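Local coordinates for protein UV damage endonuclease (Sulfolobus acidocaldarius, PDB 3TC3) that probably cuts DNA at ultraviolet lesions during excision repair, acting as a manganese-binding endonuclease built on a TIM barrel, at residues A[53-58]-A[98-103]; A[57-62]-A[151-156]; A[159-164]-A[175-180]; A[168-173]-A[199-204]. One frame throughout, in Å; residues are numbered along the deposited sequence.

Contact 1 (A[53-58]-A[98-103])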
loop_
_atom_site.group_PDB
_atom_site.type_symbol
_atom_site.label_atom_id
_atom_site.label_comp_id
_atom_site.label_asym_id
_atom_site.label_seq_id
_atom_site.Cartn_x
_atom_site.Cartn_y
_atom_site.Cartn_z
ATOM N N LYS A 53 23.543 5.969 2.994
ATOM C CA LYS A 53 23.772 4.998 4.025
ATOM C C LYS A 53 22.471 4.390 4.497
ATOM O O LYS A 53 22.421 3.185 4.638
ATOM C CB LYS A 53 24.487 5.643 5.203
ATOM C CG LYS A 53 24.931 4.714 6.297
ATOM C CD LYS A 53 25.909 5.502 7.152
ATOM C CE LYS A 53 25.438 5.417 8.604
ATOM N NZ LYS A 53 25.940 4.174 9.266
ATOM N N VAL A 54 21.453 5.194 4.763
ATOM C CA VAL A 54 20.223 4.600 5.298
ATOM C C VAL A 54 19.432 3.946 4.156
ATOM O O VAL A 54 18.861 2.926 4.381
ATOM C CB VAL A 54 19.428 5.644 6.088
ATOM C CG1 VAL A 54 18.052 5.093 6.583
ATOM C CG2 VAL A 54 20.273 6.184 7.242
ATOM N N SER A 55 19.468 4.513 2.936
ATOM C CA SER A 55 18.853 3.810 1.792
ATOM C C SER A 55 19.488 2.437 1.540
ATOM O O SER A 55 18.776 1.452 1.368
ATOM C CB SER A 55 18.916 4.680 0.534
ATOM O OG SER A 55 18.297 5.972 0.712
ATOM N N SER A 56 20.839 2.373 1.521
ATOM C CA SER A 56 21.471 1.107 1.355
ATOM C C SER A 56 21.074 0.115 2.451
ATOM O O SER A 56 20.900 -1.061 2.143
ATOM C CB SER A 56 23.013 1.277 1.259
ATOM O OG SER A 56 23.292 1.941 0.052
ATOM N N SER A 57 21.027 0.542 3.712
ATOM C CA SER A 57 20.751 -0.447 4.733
ATOM C C SER A 57 19.283 -0.848 4.596
ATOM O O SER A 57 18.960 -2.036 4.761
ATOM C CB SER A 57 21.010 -0.030 6.170
ATOM O OG SER A 57 20.528 1.271 6.519
ATOM N N ASN A 58 18.421 0.101 4.295
ATOM C CA ASN A 58 17.017 -0.291 4.110
ATOM C C ASN A 58 16.854 -1.314 3.001
ATOM O O ASN A 58 16.034 -2.259 3.116
ATOM C CB ASN A 58 16.127 0.931 3.796
ATOM C CG ASN A 58 15.784 1.812 5.019
ATOM O OD1 ASN A 58 15.789 1.354 6.189
ATOM N ND2 ASN A 58 15.311 3.036 4.740
ATOM N N ASP A 98 20.753 6.370 -9.793
ATOM C CA ASP A 98 22.049 5.881 -10.271
ATOM C C ASP A 98 22.916 5.237 -9.268
ATOM O O ASP A 98 23.457 4.136 -9.507
ATOM C CB ASP A 98 22.855 7.042 -10.889
ATOM C CG ASP A 98 22.302 7.471 -12.217
ATOM O OD1 ASP A 98 21.388 6.788 -12.730
ATOM O OD2 ASP A 98 22.766 8.503 -12.745
ATOM N N LYS A 99 23.107 5.880 -8.125
ATOM C CA LYS A 99 24.057 5.382 -7.161
ATOM C C LYS A 99 23.726 3.993 -6.588
ATOM O O LYS A 99 24.614 3.208 -6.251
ATOM C CB LYS A 99 24.331 6.406 -6.046
ATOM C CG LYS A 99 25.044 7.699 -6.594
ATOM C CD LYS A 99 25.230 8.774 -5.497
ATOM C CE LYS A 99 26.357 9.799 -5.835
ATOM N NZ LYS A 99 26.086 10.585 -7.083
ATOM N N LEU A 100 22.419 3.711 -6.444
ATOM C CA LEU A 100 21.933 2.435 -5.926
ATOM C C LEU A 100 21.295 1.532 -7.010
ATOM O O LEU A 100 20.553 0.597 -6.650
ATOM C CB LEU A 100 20.892 2.682 -4.810
ATOM C CG LEU A 100 21.361 3.632 -3.721
ATOM C CD1 LEU A 100 20.198 4.002 -2.845
ATOM C CD2 LEU A 100 22.614 3.244 -2.947
ATOM N N SER A 101 21.580 1.777 -8.307
ATOM C CA SER A 101 20.920 1.074 -9.419
ATOM C C SER A 101 21.123 -0.429 -9.252
ATOM O O SER A 101 20.249 -1.213 -9.583
ATOM C CB SER A 101 21.466 1.478 -10.814
ATOM O OG SER A 101 22.865 1.327 -10.770
ATOM N N HIS A 102 22.301 -0.824 -8.779
ATOM C CA HIS A 102 22.668 -2.227 -8.551
ATOM C C HIS A 102 21.682 -2.999 -7.701
ATOM O O HIS A 102 21.041 -3.986 -8.122
ATOM C CB HIS A 102 24.042 -2.237 -7.872
ATOM C CG HIS A 102 24.307 -0.987 -7.037
ATOM N ND1 HIS A 102 23.904 -0.867 -5.749
ATOM C CD2 HIS A 102 24.965 0.201 -7.355
ATOM C CE1 HIS A 102 24.294 0.320 -5.272
ATOM N NE2 HIS A 102 24.945 0.973 -6.252
ATOM N N ILE A 103 21.592 -2.556 -6.441
ATOM C CA ILE A 103 20.749 -3.188 -5.434
ATOM C C ILE A 103 19.278 -3.041 -5.853
ATOM O O ILE A 103 18.515 -3.975 -5.650
ATOM C CB ILE A 103 20.979 -2.605 -3.993
ATOM C CG1 ILE A 103 22.507 -2.561 -3.657
ATOM C CG2 ILE A 103 20.184 -3.427 -2.916
ATOM C CD1 ILE A 103 22.971 -1.405 -2.708
#

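Contact 2 (A[57-62]-A[151-156])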
loop_
_atom_site.group_PDB
_atom_site.type_symbol
_atom_site.label_atom_id
_atom_site.label_comp_id
_atom_site.label_asym_id
_atom_site.label_seq_id
_atom_site.Cartn_x
_atom_site.Cartn_y
_atom_site.Cartn_z
ATOM N N SER A 57 21.027 0.542 3.712
ATOM C CA SER A 57 20.751 -0.447 4.733
ATOM C C SER A 57 19.283 -0.848 4.596
ATOM O O SER A 57 18.960 -2.036 4.761
ATOM C CB SER A 57 21.010 -0.030 6.170
ATOM O OG SER A 57 20.528 1.271 6.519
ATOM N N ASN A 58 18.421 0.101 4.295
ATOM C CA ASN A 58 17.017 -0.291 4.110
ATOM C C ASN A 58 16.854 -1.314 3.001
ATOM O O ASN A 58 16.034 -2.259 3.116
ATOM C CB ASN A 58 16.127 0.931 3.796
ATOM C CG ASN A 58 15.784 1.812 5.019
ATOM O OD1 ASN A 58 15.789 1.354 6.189
ATOM N ND2 ASN A 58 15.311 3.036 4.740
ATOM N N LEU A 59 17.541 -1.074 1.892
ATOM C CA LEU A 59 17.362 -1.885 0.733
ATOM C C LEU A 59 17.951 -3.291 0.993
ATOM O O LEU A 59 17.431 -4.293 0.497
ATOM C CB LEU A 59 17.957 -1.206 -0.481
ATOM C CG LEU A 59 17.148 0.016 -0.974
ATOM C CD1 LEU A 59 18.010 0.911 -1.879
ATOM C CD2 LEU A 59 15.917 -0.475 -1.756
ATOM N N LEU A 60 19.138 -3.366 1.622
ATOM C CA LEU A 60 19.698 -4.674 2.077
ATOM C C LEU A 60 18.676 -5.501 2.851
ATOM O O LEU A 60 18.471 -6.721 2.610
ATOM C CB LEU A 60 20.923 -4.455 2.980
ATOM C CG LEU A 60 21.604 -5.792 3.419
ATOM C CD1 LEU A 60 23.111 -5.726 3.222
ATOM C CD2 LEU A 60 21.245 -6.434 4.835
ATOM N N CYS A 61 18.035 -4.842 3.831
ATOM C CA CYS A 61 17.039 -5.470 4.683
ATOM C C CYS A 61 15.829 -5.823 3.861
ATOM O O CYS A 61 15.293 -6.922 4.015
ATOM C CB CYS A 61 16.700 -4.510 5.760
ATOM S SG CYS A 61 18.020 -4.469 7.069
ATOM N N LEU A 62 15.409 -4.919 2.955
ATOM C CA LEU A 62 14.284 -5.310 2.032
ATOM C C LEU A 62 14.587 -6.574 1.250
ATOM O O LEU A 62 13.720 -7.425 1.165
ATOM C CB LEU A 62 13.956 -4.121 1.078
ATOM C CG LEU A 62 12.802 -4.410 0.069
ATOM C CD1 LEU A 62 11.414 -4.804 0.699
ATOM C CD2 LEU A 62 12.635 -3.182 -0.835
ATOM N N ASP A 151 9.965 2.255 -10.539
ATOM C CA ASP A 151 10.634 2.239 -11.839
ATOM C C ASP A 151 12.068 1.786 -11.702
ATOM O O ASP A 151 12.591 1.082 -12.581
ATOM C CB ASP A 151 10.636 3.635 -12.396
ATOM C CG ASP A 151 9.361 4.070 -13.049
ATOM O OD1 ASP A 151 8.457 3.271 -13.313
ATOM O OD2 ASP A 151 9.303 5.285 -13.359
ATOM N N SER A 152 12.776 2.190 -10.669
ATOM C CA SER A 152 14.194 1.873 -10.512
ATOM C C SER A 152 14.389 0.408 -10.261
ATOM O O SER A 152 15.480 -0.131 -10.578
ATOM C CB SER A 152 14.799 2.701 -9.365
ATOM O OG SER A 152 14.462 2.184 -8.061
ATOM N N MET A 153 13.378 -0.261 -9.698
ATOM C CA MET A 153 13.415 -1.719 -9.500
ATOM C C MET A 153 13.008 -2.468 -10.774
ATOM O O MET A 153 13.214 -3.683 -10.847
ATOM C CB MET A 153 12.478 -2.140 -8.359
ATOM C CG MET A 153 12.961 -1.529 -7.080
ATOM S SD MET A 153 11.851 -1.924 -5.700
ATOM C CE MET A 153 12.763 -1.292 -4.315
ATOM N N GLY A 154 12.493 -1.763 -11.785
ATOM C CA GLY A 154 12.008 -2.417 -13.005
ATOM C C GLY A 154 10.750 -3.242 -12.787
ATOM O O GLY A 154 10.523 -4.249 -13.480
ATOM N N ILE A 155 9.906 -2.837 -11.831
ATOM C CA ILE A 155 8.672 -3.518 -11.605
ATOM C C ILE A 155 7.451 -2.594 -11.738
ATOM O O ILE A 155 7.602 -1.354 -11.936
ATOM C CB ILE A 155 8.684 -4.130 -10.195
ATOM C CG1 ILE A 155 8.634 -3.015 -9.120
ATOM C CG2 ILE A 155 9.949 -5.080 -9.978
ATOM C CD1 ILE A 155 8.615 -3.582 -7.651
ATOM N N GLU A 156 6.291 -3.220 -11.742
ATOM C CA GLU A 156 5.050 -2.395 -11.839
ATOM C C GLU A 156 4.619 -1.986 -10.432
ATOM O O GLU A 156 5.122 -0.896 -9.985
ATOM C CB GLU A 156 3.923 -3.092 -12.587
ATOM C CG GLU A 156 4.200 -3.422 -14.132
ATOM C CD GLU A 156 4.756 -2.277 -14.970
ATOM O OE1 GLU A 156 4.364 -1.097 -14.818
ATOM O OE2 GLU A 156 5.589 -2.571 -15.860
#

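Contact 3 (A[159-164]-A[175-180])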
loop_
_atom_site.group_PDB
_atom_site.type_symbol
_atom_site.label_atom_id
_atom_site.label_comp_id
_atom_site.label_asym_id
_atom_site.label_seq_id
_atom_site.Cartn_x
_atom_site.Cartn_y
_atom_site.Cartn_z
ATOM N N ILE A 159 0.422 1.937 -6.184
ATOM C CA ILE A 159 0.592 3.004 -5.175
ATOM C C ILE A 159 -0.781 3.314 -4.743
ATOM O O ILE A 159 -1.598 3.833 -5.539
ATOM C CB ILE A 159 1.283 4.289 -5.817
ATOM C CG1 ILE A 159 2.658 3.908 -6.361
ATOM C CG2 ILE A 159 1.350 5.356 -4.744
ATOM C CD1 ILE A 159 3.217 5.070 -7.319
ATOM N N GLN A 160 -1.081 3.024 -3.473
ATOM C CA GLN A 160 -2.472 3.152 -2.970
ATOM C C GLN A 160 -2.556 4.447 -2.152
ATOM O O GLN A 160 -1.731 4.759 -1.205
ATOM C CB GLN A 160 -2.837 1.931 -2.107
ATOM C CG GLN A 160 -2.118 1.756 -0.900
ATOM C CD GLN A 160 -2.528 0.381 -0.323
ATOM O OE1 GLN A 160 -1.869 -0.617 -0.688
ATOM N NE2 GLN A 160 -3.679 0.301 0.425
ATOM N N ILE A 161 -3.650 5.169 -2.424
ATOM C CA ILE A 161 -3.939 6.352 -1.621
ATOM C C ILE A 161 -5.426 6.461 -1.222
ATOM O O ILE A 161 -6.212 5.769 -1.797
ATOM C CB ILE A 161 -3.582 7.670 -2.347
ATOM C CG1 ILE A 161 -4.385 7.785 -3.640
ATOM C CG2 ILE A 161 -2.045 7.686 -2.586
ATOM C CD1 ILE A 161 -4.201 9.254 -4.353
ATOM N N HIS A 162 -5.706 7.227 -0.148
ATOM C CA HIS A 162 -7.096 7.604 0.125
ATOM C C HIS A 162 -7.491 8.740 -0.781
ATOM O O HIS A 162 -6.678 9.426 -1.464
ATOM C CB HIS A 162 -7.167 8.021 1.579
ATOM C CG HIS A 162 -7.084 6.876 2.502
ATOM N ND1 HIS A 162 -6.229 6.837 3.531
ATOM C CD2 HIS A 162 -7.776 5.666 2.514
ATOM C CE1 HIS A 162 -6.413 5.672 4.226
ATOM N NE2 HIS A 162 -7.352 4.957 3.598
ATOM N N VAL A 163 -8.809 9.009 -0.852
ATOM C CA VAL A 163 -9.286 10.070 -1.697
ATOM C C VAL A 163 -8.731 11.426 -1.216
ATOM O O VAL A 163 -8.428 12.329 -2.017
ATOM C CB VAL A 163 -10.850 10.040 -1.821
ATOM C CG1 VAL A 163 -11.262 11.214 -2.594
ATOM C CG2 VAL A 163 -11.228 8.796 -2.556
ATOM N N GLY A 164 -8.700 11.548 0.103
ATOM C CA GLY A 164 -8.065 12.717 0.641
ATOM C C GLY A 164 -9.010 13.592 1.489
ATOM O O GLY A 164 -9.682 13.159 2.450
ATOM N N ASN A 175 -14.794 15.507 -7.414
ATOM C CA ASN A 175 -14.439 16.061 -8.688
ATOM C C ASN A 175 -13.042 16.697 -8.662
ATOM O O ASN A 175 -12.322 16.515 -9.659
ATOM C CB ASN A 175 -15.546 16.997 -9.125
ATOM C CG ASN A 175 -16.733 16.185 -9.751
ATOM O OD1 ASN A 175 -16.541 15.316 -10.676
ATOM N ND2 ASN A 175 -17.905 16.408 -9.239
ATOM N N ARG A 176 -12.640 17.271 -7.530
ATOM C CA ARG A 176 -11.244 17.790 -7.411
ATOM C C ARG A 176 -10.263 16.590 -7.495
ATOM O O ARG A 176 -9.206 16.692 -8.148
ATOM C CB ARG A 176 -10.921 18.489 -6.083
ATOM C CG ARG A 176 -11.642 19.852 -5.938
ATOM C CD ARG A 176 -10.967 20.694 -4.797
ATOM N NE ARG A 176 -10.761 19.930 -3.550
ATOM C CZ ARG A 176 -11.709 19.697 -2.658
ATOM N NH1 ARG A 176 -12.958 20.228 -2.819
ATOM N NH2 ARG A 176 -11.448 18.957 -1.600
ATOM N N PHE A 177 -10.641 15.452 -6.922
ATOM C CA PHE A 177 -9.703 14.329 -7.045
ATOM C C PHE A 177 -9.506 13.947 -8.504
ATOM O O PHE A 177 -8.404 13.682 -8.962
ATOM C CB PHE A 177 -10.252 13.153 -6.253
ATOM C CG PHE A 177 -9.357 11.935 -6.329
ATOM C CD1 PHE A 177 -9.400 11.045 -7.442
ATOM C CD2 PHE A 177 -8.480 11.669 -5.273
ATOM C CE1 PHE A 177 -8.516 9.999 -7.477
ATOM C CE2 PHE A 177 -7.565 10.598 -5.356
ATOM C CZ PHE A 177 -7.613 9.721 -6.449
ATOM N N ILE A 178 -10.628 13.757 -9.199
ATOM C CA ILE A 178 -10.587 13.365 -10.630
ATOM C C ILE A 178 -9.806 14.416 -11.495
ATOM O O ILE A 178 -8.943 14.001 -12.304
ATOM C CB ILE A 178 -12.000 13.182 -11.177
ATOM C CG1 ILE A 178 -12.607 11.911 -10.530
ATOM C CG2 ILE A 178 -11.953 13.027 -12.724
ATOM C CD1 ILE A 178 -14.094 11.693 -10.862
ATOM N N GLU A 179 -10.054 15.715 -11.233
ATOM C CA GLU A 179 -9.355 16.759 -11.990
ATOM C C GLU A 179 -7.840 16.642 -11.809
ATOM O O GLU A 179 -7.101 16.707 -12.771
ATOM C CB GLU A 179 -9.844 18.165 -11.606
ATOM C CG GLU A 179 -9.356 19.203 -12.676
ATOM C CD GLU A 179 -9.369 20.701 -12.352
ATOM O OE1 GLU A 179 -9.816 21.128 -11.271
ATOM O OE2 GLU A 179 -8.879 21.445 -13.244
ATOM N N ASN A 180 -7.412 16.492 -10.542
ATOM C CA ASN A 180 -5.976 16.517 -10.296
ATOM C C ASN A 180 -5.335 15.186 -10.700
ATOM O O ASN A 180 -4.199 15.157 -11.158
ATOM C CB ASN A 180 -5.725 16.753 -8.791
ATOM C CG ASN A 180 -6.108 18.226 -8.364
ATOM O OD1 ASN A 180 -6.366 19.044 -9.274
ATOM N ND2 ASN A 180 -6.183 18.548 -7.122
#

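Contact 4 (A[168-173]-A[199-204])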
loop_
_atom_site.group_PDB
_atom_site.type_symbol
_atom_site.label_atom_id
_atom_site.label_comp_id
_atom_site.label_asym_id
_atom_site.label_seq_id
_atom_site.Cartn_x
_atom_site.Cartn_y
_atom_site.Cartn_z
ATOM N N ASN A 168 -15.246 21.665 1.251
ATOM C CA ASN A 168 -16.315 22.092 0.332
ATOM C C ASN A 168 -17.321 20.981 0.038
ATOM O O ASN A 168 -18.149 21.144 -0.839
ATOM C CB ASN A 168 -15.841 22.643 -1.010
ATOM C CG ASN A 168 -14.809 23.756 -0.891
ATOM O OD1 ASN A 168 -14.794 24.489 0.087
ATOM N ND2 ASN A 168 -13.938 23.872 -1.905
ATOM N N GLY A 169 -17.233 19.876 0.778
ATOM C CA GLY A 169 -18.212 18.794 0.696
ATOM C C GLY A 169 -17.743 17.636 -0.216
ATOM O O GLY A 169 -16.784 17.776 -1.032
ATOM N N LYS A 170 -18.477 16.535 -0.123
ATOM C CA LYS A 170 -18.068 15.308 -0.813
ATOM C C LYS A 170 -18.063 15.405 -2.305
ATOM O O LYS A 170 -17.063 15.045 -2.916
ATOM C CB LYS A 170 -18.871 14.090 -0.337
ATOM C CG LYS A 170 -18.380 13.626 1.035
ATOM C CD LYS A 170 -19.208 12.458 1.566
ATOM C CE LYS A 170 -18.801 11.176 0.887
ATOM N NZ LYS A 170 -19.701 10.045 1.293
ATOM N N GLU A 171 -19.130 15.901 -2.942
ATOM C CA GLU A 171 -19.159 15.912 -4.412
ATOM C C GLU A 171 -18.057 16.784 -5.019
ATOM O O GLU A 171 -17.411 16.332 -5.963
ATOM C CB GLU A 171 -20.581 16.265 -4.956
ATOM C CG GLU A 171 -20.839 17.738 -5.065
ATOM C CD GLU A 171 -22.263 18.111 -5.568
ATOM O OE1 GLU A 171 -22.456 18.127 -6.804
ATOM O OE2 GLU A 171 -23.165 18.419 -4.736
ATOM N N GLU A 172 -17.806 17.972 -4.452
ATOM C CA GLU A 172 -16.707 18.862 -4.926
ATOM C C GLU A 172 -15.372 18.162 -4.744
ATOM O O GLU A 172 -14.488 18.271 -5.589
ATOM C CB GLU A 172 -16.683 20.182 -4.168
ATOM C CG GLU A 172 -17.780 21.130 -4.761
ATOM C CD GLU A 172 -17.675 22.587 -4.346
ATOM O OE1 GLU A 172 -16.541 23.115 -4.263
ATOM O OE2 GLU A 172 -18.785 23.214 -4.156
ATOM N N SER A 173 -15.298 17.458 -3.632
ATOM C CA SER A 173 -14.012 16.779 -3.276
ATOM C C SER A 173 -13.732 15.613 -4.199
ATOM O O SER A 173 -12.545 15.368 -4.558
ATOM C CB SER A 173 -14.047 16.316 -1.815
ATOM O OG SER A 173 -13.962 17.454 -0.888
ATOM N N LYS A 199 -13.916 7.308 7.529
ATOM C CA LYS A 199 -14.510 8.565 7.942
ATOM C C LYS A 199 -15.373 9.286 6.888
ATOM O O LYS A 199 -16.425 9.836 7.253
ATOM C CB LYS A 199 -13.446 9.551 8.426
ATOM C CG LYS A 199 -12.555 9.079 9.530
ATOM C CD LYS A 199 -13.265 8.988 10.919
ATOM C CE LYS A 199 -12.265 8.735 12.109
ATOM N NZ LYS A 199 -11.069 7.900 11.698
ATOM N N VAL A 200 -14.972 9.288 5.630
ATOM C CA VAL A 200 -15.641 10.069 4.633
ATOM C C VAL A 200 -15.932 9.350 3.328
ATOM O O VAL A 200 -17.074 9.308 2.924
ATOM C CB VAL A 200 -14.817 11.323 4.277
ATOM C CG1 VAL A 200 -15.600 12.179 3.196
ATOM C CG2 VAL A 200 -14.706 12.210 5.573
ATOM N N PHE A 201 -14.893 8.738 2.746
ATOM C CA PHE A 201 -15.043 8.173 1.416
ATOM C C PHE A 201 -15.231 6.653 1.443
ATOM O O PHE A 201 -14.299 5.877 1.671
ATOM C CB PHE A 201 -13.863 8.554 0.467
ATOM C CG PHE A 201 -13.830 10.010 0.228
ATOM C CD1 PHE A 201 -14.856 10.627 -0.553
ATOM C CD2 PHE A 201 -12.877 10.835 0.910
ATOM C CE1 PHE A 201 -14.868 12.036 -0.709
ATOM C CE2 PHE A 201 -12.916 12.241 0.776
ATOM C CZ PHE A 201 -13.842 12.836 -0.046
ATOM N N SER A 202 -16.449 6.235 1.157
ATOM C CA SER A 202 -16.844 4.851 1.242
ATOM C C SER A 202 -16.460 4.074 -0.019
ATOM O O SER A 202 -15.987 4.702 -0.989
ATOM C CB SER A 202 -18.396 4.806 1.379
ATOM O OG SER A 202 -18.988 5.330 0.156
ATOM N N VAL A 203 -16.678 2.790 -0.030
ATOM C CA VAL A 203 -16.567 1.994 -1.260
ATOM C C VAL A 203 -17.395 2.612 -2.403
ATOM O O VAL A 203 -16.909 2.750 -3.544
ATOM C CB VAL A 203 -16.916 0.562 -1.002
ATOM C CG1 VAL A 203 -16.907 -0.251 -2.319
ATOM C CG2 VAL A 203 -15.822 -0.025 -0.067
ATOM N N LYS A 204 -18.651 2.972 -2.125
ATOM C CA LYS A 204 -19.499 3.587 -3.133
ATOM C C LYS A 204 -18.823 4.803 -3.764
ATOM O O LYS A 204 -18.845 5.005 -5.023
ATOM C CB LYS A 204 -20.829 4.022 -2.488
ATOM C CG LYS A 204 -21.817 4.689 -3.480
ATOM C CD LYS A 204 -23.124 4.885 -2.697
ATOM C CE LYS A 204 -24.004 5.801 -3.479
ATOM N NZ LYS A 204 -25.170 6.297 -2.734
#

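Contact 1 (A[53-58]-A[98-103])
Leu100 reaches from the junction of helices 96-99 and 101-113 onto Ser55 and Ser56 of helix 48-71, joining neighbouring helices of the layer that surrounds the TIM barrel. Its CB already points at that helix, and with CG anti to the carbonyl carbon (chi1 -52°) the fork at CG puts one methyl on each serine. CD1 lies 3.7 Å from Ser55 CB and also packs on Leu59, one turn further along the helix. CD2 comes up to Ser56, where the hydroxyl OG is 3.3 Å away.

Small residues suit this side of helix 48-71, because a short side chain lets the branched leucine come near the backbone. Their hydroxyls cost little here: Ser55 OG is bonded to Val51 O and Ser56 OG to Leu52 O, each a turn back, so both are already engaged within their own helix. No hydrogen bond crosses between 53-58 and 98-103, and the contact rests on van der Waals packing. Ile103 extends it from the next turn, its CD1 lying 4.3 Å from Ser56 OG.

Contact 2 (A[57-62]-A[151-156])
Met153 stretches from the end of helix 133-153 to Leu59 and Leu62 of helix 48-71, a small buried contact between two outer helices of the TIM barrel. Apolar packing is all that crosses. The methionine chain is extended beyond CG (chi2 177°, chi3 172°), which suits a long unbranched residue bridging a wide gap: the nearest CA atoms, those of Leu59 and Met153, are 11.0 Å apart. Its terminal methyl does the touching. CE lies 4.0 Å from Leu62 CD2, the two side chains meeting tip to tip, and 4.1 Å from Leu59 CD2, where they cross obliquely. Leu62 has CG anti to its backbone N whereas Leu59 has CG beside its own, yet both CB atoms point at Met153, so the two leucines, three residues apart on one helix face, present a methyl to the same carbon. Helix 101-113 fills in alongside, with Leu104 touching both Leu59 and Met153.

Backbone and polar interactions fix the position from which Met153 starts. Gly154 ends the helix in a Schellman motif, its positive phi (69°) being easy for a residue without a side chain. The turn is tied down from outside: Lys112 NZ bonds Gly154 O, while Arg191 binds Asp151 in a salt bridge and reaches the carbonyls of Ile155 and Glu156. On the other segment, Cys61 forms a disulfide with Cys35. Within the Schellman turn, Gly154 N donates to Asp151 O over 3.0 Å.

Contact 3 (A[159-164]-A[175-180])
Phe177 of helix 170-181 pushes its ring edge against Ile161 of strand 158-162 and Val163 in the turn that follows. Apolar contacts come from these two aliphatic side chains. With CG anti to the backbone N (chi1 179°), the ring reaches out from the helix toward the strand. Ile161 CD1 meets the ring edge 3.8 Å from Phe177 CE2, the two side chains slanting across each other. Val163 comes across the phenylalanine side chain at about a right angle, CG1 lying 3.9 Å from Phe177 CD2. Ile209 of helix 203-213 touches both Val163 and Phe177.

A second kind of contact is with the backbone: Val163 O lies near the ring plane at the edge, 3.3 Å from Phe177 CD2, where the slightly positive ring hydrogens would probably favour an oxygen. Gly164 follows with a phi of 120°, a conformation in which a CB would press on that same carbonyl oxygen.

His162, between the two aliphatic residues, has its CB directed away from the helix, and its side chain comes about 5 Å from the manganese ion. This part of the chain thus packs outward on its helix and faces the metal site inward, the division of labour of a TIM-barrel beta-alpha unit.

Contact 4 (A[168-173]-A[199-204])
Lys170 and Val200 lie alongside each other, their side chains running in opposite directions. The lysine starts with CG anti to the carbonyl carbon and extended at chi2, then bends at chi3 (78°), and its end comes to the Val200 carbonyl. The aliphatic part packs first, Lys170 CG being 3.8 Å from Val200 CG1. The ammonium group then makes a weak hydrogen bond, 3.2 Å from Lys170 NZ to Val200 O, and its stronger partner is Asp205, in a salt bridge. A long chain, greasy along its length and charged at the tip, suits the exposed side of this contact.

Val200 has CG1 anti to its backbone N (chi1 -179°), which lays that methyl over one face of its neighbour's ring, 3.6 Å above the Phe201 plane. Ser173 meets the same ring at its edge, CB to Phe201 CZ 3.9 Å, and a small residue suits this place. Ser202 starts helix 203-213: its side chain caps the backbone N of Asp205, whose OD2 accepts from Ser202 N, a capping box. Through Val200 and Phe201 the loop after strand 192-195 packs on the first turn of helix 170-181, with Phe201 also touching Leu174 and Val163, from the chain that leads out of strand 158-162.

The four contacts form two pairs, both involving helices around one closed eight-stranded barrel in which strand 158-162 is fourth. Contacts 1 and 2 share helix 48-71 and have centres 8 Å apart, touching through Leu59, which packs on both Leu100 and Ile103. Contacts 3 and 4 share helix 170-181, have centres 11 Å apart and meet where Val163 CB packs on Phe201 CD2; their segments alternate along the chain. Between the pairs, 159-164 follows 151-156 closely in sequence. Contacts 1 and 4, whose centres are 39 Å apart, lie on opposite sides of the chain's centre. The first pair joins outer helices away from the metal; contact 3 lies beside the manganese site through His162, and contact 4 packs farther out.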